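Local coordinates for protein putative transcriptional regulator (Listeria innocua, PDB 3LWF) that probably binds DNA as a dimeric Rrf2-type winged helix-turn-helix transcriptional regulator, at residues I22-R27 / E58-Q63; T31-L36 / T137-L142; E113-E116 / L122-R125. All blocks are in the same frame, centred on the assembly; numbering follows the deposited sequence.

Overall arrangement
From the N terminus the chain enters helix 24-38, which takes part in both interaction 1 and interaction 2. Interaction 1 closes first, when helix 58-70 comes back to the start of helix 24-38 after 30 intervening residues, 19 of them helical. Interaction 2 opens before that closure and ends only at residues 137-142, so the two cross; they touch where Leu-61 packs on Ile-32. Interaction 3 is a short local closure between the loop before helix 117-136 and that helix itself, and it falls wholly within the long span of interaction 2, its centre about 33 Å from that of either other contact. All three touch the second subunit.

Interaction 1 of 3, residues I22-R27 / E58-Q63; sequences ITTKGR and EHYLEQ. With SO4 (sulfate ion), chain F.
At the start of helix 24-38, Thr-24 meets Tyr-60 on the first turns of helix 58-70, two helices of what is, by family, a winged helix-turn-helix domain. Thr-24 OG1 and Tyr-60 OH share a hydrogen bond of 2.8 Å. Tyr-60 carries its CG anti to the backbone N (chi1 -172°), which extends the phenol across to the neighbouring helix; the tyrosine and threonine side chains cross at about a right angle. Lys-25 CG lies against the same hydroxyl, 3.3 Å from Tyr-60 OH. In Rrf2-type regulators the second helix of the helix-turn-helix, here 58-70 following 47-54, is expected to be the recognition helix; Tyr-60 ties its N-terminal turn to helix 24-38. Beyond CG the lysine bends at chi3 (-70°), and NZ turns away to O4 of a sulfate, probably from the crystallisation liquor, in a hydrogen bond of 2.6 Å; Gly-104 N holds the same ion. Thr-23 is the N-cap of helix 24-38: its OG1 accepts from Lys-25 N at 3.1 Å and also bonds to Glu-103. One turn on, Arg-27 reaches back to Ile-22 O, which accepts from NE (2.8 Å) and NH2 (3.2 Å), while NH1 forms a salt bridge with Glu-115 of the second subunit.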
loop_
_atom_site.group_PDB
_atom_site.type_symbol
_atom_site.label_atom_id
_atom_site.label_comp_id
_atom_site.label_asym_id
_atom_site.label_seq_id
_atom_site.Cartn_x
_atom_site.Cartn_y
_atom_site.Cartn_z
ATOM N N ILE A 22 -1.836 8.680 -4.782
ATOM C CA ILE A 22 -1.788 9.840 -3.921
ATOM C C ILE A 22 -1.265 10.936 -4.793
ATOM O O ILE A 22 -0.113 10.904 -5.205
ATOM C CB ILE A 22 -0.902 9.643 -2.667
ATOM C CG1 ILE A 22 -1.384 8.436 -1.867
ATOM C CG2 ILE A 22 -0.928 10.894 -1.767
ATOM C CD1 ILE A 22 -0.608 8.181 -0.618
ATOM N N THR A 23 -2.134 11.901 -5.079
ATOM C CA THR A 23 -1.908 12.924 -6.099
ATOM C C THR A 23 -1.230 14.136 -5.515
ATOM O O THR A 23 -0.812 14.159 -4.335
ATOM C CB THR A 23 -3.240 13.343 -6.742
ATOM O OG1 THR A 23 -3.983 14.171 -5.846
ATOM C CG2 THR A 23 -4.057 12.107 -7.074
ATOM N N THR A 24 -1.092 15.157 -6.344
ATOM C CA THR A 24 -0.507 16.390 -5.858
ATOM C C THR A 24 -1.360 17.060 -4.791
ATOM O O THR A 24 -0.856 17.874 -4.041
ATOM C CB THR A 24 -0.231 17.366 -6.995
ATOM O OG1 THR A 24 -1.444 17.631 -7.684
ATOM C CG2 THR A 24 0.797 16.776 -7.949
ATOM N N LYS A 25 -2.633 16.710 -4.691
ATOM C CA LYS A 25 -3.484 17.369 -3.740
ATOM C C LYS A 25 -3.022 17.024 -2.320
ATOM O O LYS A 25 -2.773 17.909 -1.506
ATOM C CB LYS A 25 -4.950 16.926 -3.948
ATOM C CG LYS A 25 -5.536 17.271 -5.275
ATOM C CD LYS A 25 -7.057 16.852 -5.309
ATOM C CE LYS A 25 -7.183 15.315 -5.338
ATOM N NZ LYS A 25 -8.453 14.756 -5.808
ATOM N N GLY A 26 -2.897 15.729 -2.038
ATOM C CA GLY A 26 -2.409 15.260 -0.755
ATOM C C GLY A 26 -0.960 15.661 -0.543
ATOM O O GLY A 26 -0.565 16.077 0.542
ATOM N N ARG A 27 -0.146 15.491 -1.562
ATOM C CA ARG A 27 1.269 15.745 -1.395
ATOM C C ARG A 27 1.538 17.223 -1.129
ATOM O O ARG A 27 2.318 17.563 -0.262
ATOM C CB ARG A 27 2.078 15.260 -2.600
ATOM C CG ARG A 27 2.076 13.735 -2.735
ATOM C CD ARG A 27 2.635 13.333 -4.066
ATOM N NE ARG A 27 2.343 11.950 -4.420
ATOM C CZ ARG A 27 3.241 10.979 -4.537
ATOM N NH1 ARG A 27 4.533 11.179 -4.321
ATOM N NH2 ARG A 27 2.832 9.779 -4.894
ATOM N N GLU A 58 0.891 29.135 -6.769
ATOM C CA GLU A 58 0.180 29.714 -5.676
ATOM C C GLU A 58 -1.306 29.492 -5.862
ATOM O O GLU A 58 -1.989 29.182 -4.913
ATOM C CB GLU A 58 0.447 31.195 -5.561
ATOM C CG GLU A 58 -0.270 31.798 -4.361
ATOM C CD GLU A 58 -0.036 33.314 -4.153
ATOM O OE1 GLU A 58 0.727 33.934 -4.939
ATOM O OE2 GLU A 58 -0.644 33.849 -3.185
ATOM N N HIS A 59 -1.794 29.709 -7.079
ATOM C CA HIS A 59 -3.221 29.562 -7.405
ATOM C C HIS A 59 -3.713 28.141 -7.129
ATOM O O HIS A 59 -4.834 27.955 -6.679
ATOM C CB HIS A 59 -3.481 29.960 -8.886
ATOM C CG HIS A 59 -4.931 30.239 -9.217
ATOM N ND1 HIS A 59 -5.803 30.852 -8.337
ATOM C CD2 HIS A 59 -5.642 30.029 -10.356
ATOM C CE1 HIS A 59 -6.989 30.981 -8.907
ATOM N NE2 HIS A 59 -6.916 30.498 -10.134
ATOM N N TYR A 60 -2.885 27.147 -7.435
ATOM C CA TYR A 60 -3.183 25.756 -7.069
ATOM C C TYR A 60 -3.214 25.535 -5.529
ATOM O O TYR A 60 -4.133 24.902 -5.019
ATOM C CB TYR A 60 -2.202 24.790 -7.739
ATOM C CG TYR A 60 -2.587 23.323 -7.553
ATOM C CD1 TYR A 60 -3.823 22.839 -7.964
ATOM C CD2 TYR A 60 -1.723 22.437 -6.946
ATOM C CE1 TYR A 60 -4.163 21.477 -7.811
ATOM C CE2 TYR A 60 -2.053 21.112 -6.767
ATOM C CZ TYR A 60 -3.274 20.634 -7.180
ATOM O OH TYR A 60 -3.538 19.302 -7.008
ATOM N N LEU A 61 -2.270 26.113 -4.791
ATOM C CA LEU A 61 -2.269 25.935 -3.324
ATOM C C LEU A 61 -3.530 26.561 -2.750
ATOM O O LEU A 61 -4.071 26.052 -1.766
ATOM C CB LEU A 61 -1.022 26.527 -2.654
ATOM C CG LEU A 61 0.317 25.956 -3.077
ATOM C CD1 LEU A 61 1.476 26.539 -2.275
ATOM C CD2 LEU A 61 0.318 24.448 -3.006
ATOM N N GLU A 62 -4.004 27.650 -3.372
ATOM C CA GLU A 62 -5.162 28.369 -2.848
ATOM C C GLU A 62 -6.357 27.459 -2.919
ATOM O O GLU A 62 -7.259 27.615 -2.156
ATOM C CB GLU A 62 -5.515 29.630 -3.652
ATOM C CG GLU A 62 -4.718 30.878 -3.322
ATOM C CD GLU A 62 -4.909 32.008 -4.387
ATOM O OE1 GLU A 62 -6.016 32.117 -4.946
ATOM O OE2 GLU A 62 -3.951 32.768 -4.681
ATOM N N GLN A 63 -6.343 26.528 -3.859
ATOM C CA GLN A 63 -7.391 25.549 -3.997
ATOM C C GLN A 63 -7.276 24.415 -2.997
ATOM O O GLN A 63 -8.249 23.744 -2.743
ATOM C CB GLN A 63 -7.371 24.926 -5.398
ATOM C CG GLN A 63 -7.301 25.925 -6.559
ATOM C CD GLN A 63 -8.304 27.021 -6.452
ATOM O OE1 GLN A 63 -9.499 26.770 -6.283
ATOM N NE2 GLN A 63 -7.835 28.258 -6.571
HETATM S S SO4 F . -8.510 11.680 -6.572
HETATM O O1 SO4 F . -8.043 10.308 -6.790
HETATM O O2 SO4 F . -8.247 12.463 -7.782
HETATM O O3 SO4 F . -9.940 11.537 -6.295
HETATM O O4 SO4 F . -7.763 12.237 -5.434
#

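Interaction 2 of 3, residues T31-L36 / T137-L142; sequences TITLEL and TTLSDL
Leu-139 and the pair Thr-33 and Leu-34 join helix 139-144 to the middle of helix 24-38. The CB of Leu-139 points toward the other helix, and CG, anti to the carbonyl carbon (chi1 -67°), is carried on toward helix 24-38; there the two methyls part. CD1 goes to the threonine, 4.2 Å from Thr-33 CB and about as far from that residue's carbonyl oxygen. CD2 touches both residues, 3.7 Å from Leu-34 CD2 and 3.8 Å from Thr-33 OG1. The hydrogen bond of that hydroxyl goes to Gly-29 O, and the leucine methyl lies against the oxygen by van der Waals contact. Leu-34 CD2 also reaches one turn further along helix 139-144, to Leu-142 CB at 4.0 Å. Around them, Leu-86 of strand 83-86 and Ile-93 also pack on Leu-139, and Ala-118 of the second subunit packs on Leu-34. Before the helix, Thr-138 OG1 accepts from Asp-141 N at 3.0 Å, and Thr-138 N donates back to Asp-141 OD2 at 2.9 Å, approaching from above the carboxylate plane. This reciprocal pair is a capping box, which begins helix 139-144, the short helix packed on helix 24-38 of the probable winged-helix domain.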
loop_
_atom_site.group_PDB
_atom_site.type_symbol
_atom_site.label_atom_id
_atom_site.label_comp_id
_atom_site.label_asym_id
_atom_site.label_seq_id
_atom_site.Cartn_x
_atom_site.Cartn_y
_atom_site.Cartn_z
ATOM N N THR A 31 2.972 19.404 1.961
ATOM C CA THR A 31 3.999 20.439 1.888
ATOM C C THR A 31 3.508 21.685 2.669
ATOM O O THR A 31 4.245 22.258 3.439
ATOM C CB THR A 31 4.402 20.772 0.452
ATOM O OG1 THR A 31 5.110 19.666 -0.111
ATOM C CG2 THR A 31 5.329 22.010 0.394
ATOM N N ILE A 32 2.255 22.065 2.497
ATOM C CA ILE A 32 1.748 23.277 3.130
ATOM C C ILE A 32 1.773 23.140 4.669
ATOM O O ILE A 32 2.340 23.985 5.378
ATOM C CB ILE A 32 0.301 23.574 2.703
ATOM C CG1 ILE A 32 0.222 24.102 1.257
ATOM C CG2 ILE A 32 -0.322 24.600 3.647
ATOM C CD1 ILE A 32 -1.222 24.055 0.687
ATOM N N THR A 33 1.181 22.051 5.161
ATOM C CA THR A 33 1.057 21.861 6.588
ATOM C C THR A 33 2.377 21.628 7.268
ATOM O O THR A 33 2.565 22.084 8.395
ATOM C CB THR A 33 0.065 20.768 6.949
ATOM O OG1 THR A 33 0.479 19.542 6.362
ATOM C CG2 THR A 33 -1.311 21.125 6.430
ATOM N N LEU A 34 3.298 20.953 6.593
ATOM C CA LEU A 34 4.652 20.842 7.123
ATOM C C LEU A 34 5.361 22.175 7.219
ATOM O O LEU A 34 6.156 22.407 8.157
ATOM C CB LEU A 34 5.506 19.870 6.294
ATOM C CG LEU A 34 5.123 18.384 6.375
ATOM C CD1 LEU A 34 5.868 17.623 5.219
ATOM C CD2 LEU A 34 5.350 17.746 7.775
ATOM N N GLU A 35 5.207 23.009 6.202
ATOM C CA GLU A 35 5.858 24.345 6.259
ATOM C C GLU A 35 5.239 25.204 7.369
ATOM O O GLU A 35 5.944 25.934 8.068
ATOM C CB GLU A 35 5.728 25.076 4.937
ATOM C CG GLU A 35 6.595 24.493 3.878
ATOM C CD GLU A 35 8.046 24.526 4.282
ATOM O OE1 GLU A 35 8.503 25.631 4.632
ATOM O OE2 GLU A 35 8.687 23.453 4.289
ATOM N N LEU A 36 3.924 25.100 7.541
ATOM C CA LEU A 36 3.267 25.786 8.650
ATOM C C LEU A 36 3.738 25.219 9.989
ATOM O O LEU A 36 3.918 25.976 10.947
ATOM C CB LEU A 36 1.737 25.757 8.514
ATOM C CG LEU A 36 1.146 26.440 7.275
ATOM C CD1 LEU A 36 -0.363 26.257 7.262
ATOM C CD2 LEU A 36 1.487 27.928 7.188
ATOM N N THR A 137 1.027 8.407 12.339
ATOM C CA THR A 137 2.221 9.192 12.027
ATOM C C THR A 137 1.792 10.649 12.050
ATOM O O THR A 137 0.838 11.018 11.341
ATOM C CB THR A 137 2.802 8.836 10.627
ATOM O OG1 THR A 137 3.076 7.438 10.570
ATOM C CG2 THR A 137 4.080 9.631 10.285
ATOM N N THR A 138 2.499 11.473 12.831
ATOM C CA THR A 138 2.168 12.877 12.983
ATOM C C THR A 138 3.065 13.770 12.155
ATOM O O THR A 138 4.119 13.344 11.636
ATOM C CB THR A 138 2.332 13.325 14.455
ATOM O OG1 THR A 138 3.712 13.151 14.857
ATOM C CG2 THR A 138 1.398 12.550 15.357
ATOM N N LEU A 139 2.653 15.026 12.020
ATOM C CA LEU A 139 3.496 15.981 11.336
ATOM C C LEU A 139 4.871 16.052 12.020
ATOM O O LEU A 139 5.896 16.178 11.349
ATOM C CB LEU A 139 2.842 17.357 11.282
ATOM C CG LEU A 139 1.574 17.503 10.440
ATOM C CD1 LEU A 139 1.003 18.901 10.572
ATOM C CD2 LEU A 139 1.877 17.161 8.988
ATOM N N SER A 140 4.902 15.963 13.346
ATOM C CA SER A 140 6.197 15.933 14.081
ATOM C C SER A 140 7.057 14.742 13.724
ATOM O O SER A 140 8.252 14.879 13.526
ATOM C CB SER A 140 5.965 15.960 15.593
ATOM O OG SER A 140 5.271 17.152 15.870
ATOM N N ASP A 141 6.445 13.576 13.619
ATOM C CA ASP A 141 7.151 12.380 13.149
ATOM C C ASP A 141 7.793 12.645 11.793
ATOM O O ASP A 141 8.939 12.247 11.536
ATOM C CB ASP A 141 6.174 11.195 13.004
ATOM C CG ASP A 141 5.650 10.707 14.312
ATOM O OD1 ASP A 141 6.310 10.945 15.324
ATOM O OD2 ASP A 141 4.548 10.119 14.349
ATOM N N LEU A 142 7.053 13.303 10.903
ATOM C CA LEU A 142 7.553 13.487 9.550
ATOM C C LEU A 142 8.705 14.492 9.543
ATOM O O LEU A 142 9.729 14.254 8.943
ATOM C CB LEU A 142 6.451 13.950 8.628
ATOM C CG LEU A 142 5.324 12.956 8.348
ATOM C CD1 LEU A 142 4.412 13.538 7.265
ATOM C CD2 LEU A 142 5.871 11.556 7.948
#

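Interaction 3 of 3, residues E113-E116 / L122-R125; sequences EDEE and LWTR. With SO4 (sulfate ion), chain K.
The indole of Trp-123 meets the carboxylate of Glu-115 at its edge, the two planes turned 39° apart and the side chains crossing at about a right angle. Glu-115 OE1 lies close to the plane of the ring and accepts from Trp-123 NE1 at 2.9 Å, with an N-H...O angle of 157°. The nitrogen comes in on the syn side of the oxygen, yet 34° out of the carboxylate plane, in keeping with the tilt between the two groups. OE2 flanks the same edge further along, 3.9 Å from Trp-123 CZ2. The glutamate chain is extended beyond CG, which lets the acid reach across from the loop to the helix, although Glu-115 CA and Trp-123 CA are 10.9 Å apart. Phe-157 of the second subunit packs against the indole in an edge-to-face arrangement, and Arg-27 of that subunit also packs on Trp-123. Two residues along helix 117-136, Arg-125 presents the edge of its guanidinium to a sulfate, probably from the crystallisation liquor. NH1 (2.9 Å) and NH2 (3.2 Å) both bond to its O1, while NE forms a salt bridge with Glu-121. Back at the glutamate, OE1 is also hydrogen-bonded to Ser-111 OG, and OE2 forms a salt bridge with Arg-27 NH1 of the second subunit. The indole N-H thus holds OE1 of this buried group while OE2 faces the arginine of the second subunit, consistent with an ionised carboxylate.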
loop_
_atom_site.group_PDB
_atom_site.type_symbol
_atom_site.label_atom_id
_atom_site.label_comp_id
_atom_site.label_asym_id
_atom_site.label_seq_id
_atom_site.Cartn_x
_atom_site.Cartn_y
_atom_site.Cartn_z
ATOM N N GLU A 113 -13.304 -10.534 -8.513
ATOM C CA GLU A 113 -14.619 -11.183 -8.269
ATOM C C GLU A 113 -14.536 -12.638 -7.809
ATOM O O GLU A 113 -15.344 -13.075 -6.996
ATOM C CB GLU A 113 -15.526 -11.123 -9.512
ATOM N N ASP A 114 -13.579 -13.386 -8.335
ATOM C CA ASP A 114 -13.469 -14.808 -8.003
ATOM C C ASP A 114 -12.731 -15.067 -6.682
ATOM O O ASP A 114 -12.721 -16.195 -6.187
ATOM C CB ASP A 114 -12.826 -15.616 -9.170
ATOM C CG ASP A 114 -11.386 -15.114 -9.588
ATOM O OD1 ASP A 114 -10.762 -14.281 -8.883
ATOM O OD2 ASP A 114 -10.883 -15.579 -10.650
ATOM N N GLU A 115 -12.124 -14.026 -6.106
ATOM C CA GLU A 115 -11.247 -14.215 -4.950
ATOM C C GLU A 115 -12.021 -14.760 -3.801
ATOM O O GLU A 115 -13.225 -14.525 -3.684
ATOM C CB GLU A 115 -10.535 -12.927 -4.531
ATOM C CG GLU A 115 -9.291 -12.758 -5.328
ATOM C CD GLU A 115 -8.571 -11.457 -5.092
ATOM O OE1 GLU A 115 -9.046 -10.630 -4.264
ATOM O OE2 GLU A 115 -7.509 -11.295 -5.750
ATOM N N GLU A 116 -11.322 -15.525 -2.977
ATOM C CA GLU A 116 -11.927 -16.106 -1.813
ATOM C C GLU A 116 -11.403 -15.462 -0.533
ATOM O O GLU A 116 -10.540 -14.581 -0.559
ATOM C CB GLU A 116 -11.712 -17.616 -1.856
ATOM C CG GLU A 116 -12.617 -18.288 -2.919
ATOM C CD GLU A 116 -12.043 -19.581 -3.533
ATOM O OE1 GLU A 116 -10.806 -19.764 -3.600
ATOM O OE2 GLU A 116 -12.837 -20.402 -4.012
ATOM N N LEU A 122 -5.345 -11.282 3.075
ATOM C CA LEU A 122 -4.091 -10.595 2.829
ATOM C C LEU A 122 -4.334 -9.115 2.595
ATOM O O LEU A 122 -3.534 -8.266 3.028
ATOM C CB LEU A 122 -3.327 -11.207 1.654
ATOM C CG LEU A 122 -1.967 -10.561 1.360
ATOM C CD1 LEU A 122 -1.132 -10.712 2.618
ATOM C CD2 LEU A 122 -1.284 -11.187 0.158
ATOM N N TRP A 123 -5.416 -8.813 1.885
ATOM C CA TRP A 123 -5.678 -7.441 1.484
ATOM C C TRP A 123 -6.085 -6.665 2.726
ATOM O O TRP A 123 -5.636 -5.544 2.920
ATOM C CB TRP A 123 -6.769 -7.343 0.406
ATOM C CG TRP A 123 -6.556 -8.130 -0.915
ATOM C CD1 TRP A 123 -7.539 -8.666 -1.684
ATOM C CD2 TRP A 123 -5.313 -8.473 -1.571
ATOM N NE1 TRP A 123 -7.005 -9.314 -2.758
ATOM C CE2 TRP A 123 -5.642 -9.209 -2.717
ATOM C CE3 TRP A 123 -3.964 -8.226 -1.296
ATOM C CZ2 TRP A 123 -4.691 -9.686 -3.593
ATOM C CZ3 TRP A 123 -3.012 -8.716 -2.159
ATOM C CH2 TRP A 123 -3.384 -9.447 -3.296
ATOM N N THR A 124 -6.904 -7.304 3.566
ATOM C CA THR A 124 -7.341 -6.774 4.865
ATOM C C THR A 124 -6.141 -6.360 5.707
ATOM O O THR A 124 -6.064 -5.221 6.228
ATOM C CB THR A 124 -8.197 -7.807 5.581
ATOM O OG1 THR A 124 -9.376 -8.056 4.808
ATOM C CG2 THR A 124 -8.623 -7.351 6.967
ATOM N N ARG A 125 -5.166 -7.251 5.801
ATOM C CA ARG A 125 -3.975 -6.973 6.618
ATOM C C ARG A 125 -3.129 -5.832 6.075
ATOM O O ARG A 125 -2.622 -4.998 6.838
ATOM C CB ARG A 125 -3.106 -8.217 6.783
ATOM C CG ARG A 125 -3.754 -9.250 7.673
ATOM C CD ARG A 125 -2.923 -10.510 7.791
ATOM N NE ARG A 125 -3.599 -11.484 8.639
ATOM C CZ ARG A 125 -3.020 -12.229 9.573
ATOM N NH1 ARG A 125 -1.728 -12.136 9.834
ATOM N NH2 ARG A 125 -3.765 -13.077 10.257
HETATM S S SO4 K . -1.220 -12.826 13.665
HETATM O O1 SO4 K . -1.441 -13.526 12.396
HETATM O O2 SO4 K . 0.168 -12.973 14.114
HETATM O O3 SO4 K . -1.495 -11.398 13.540
HETATM O O4 SO4 K . -2.100 -13.427 14.655
#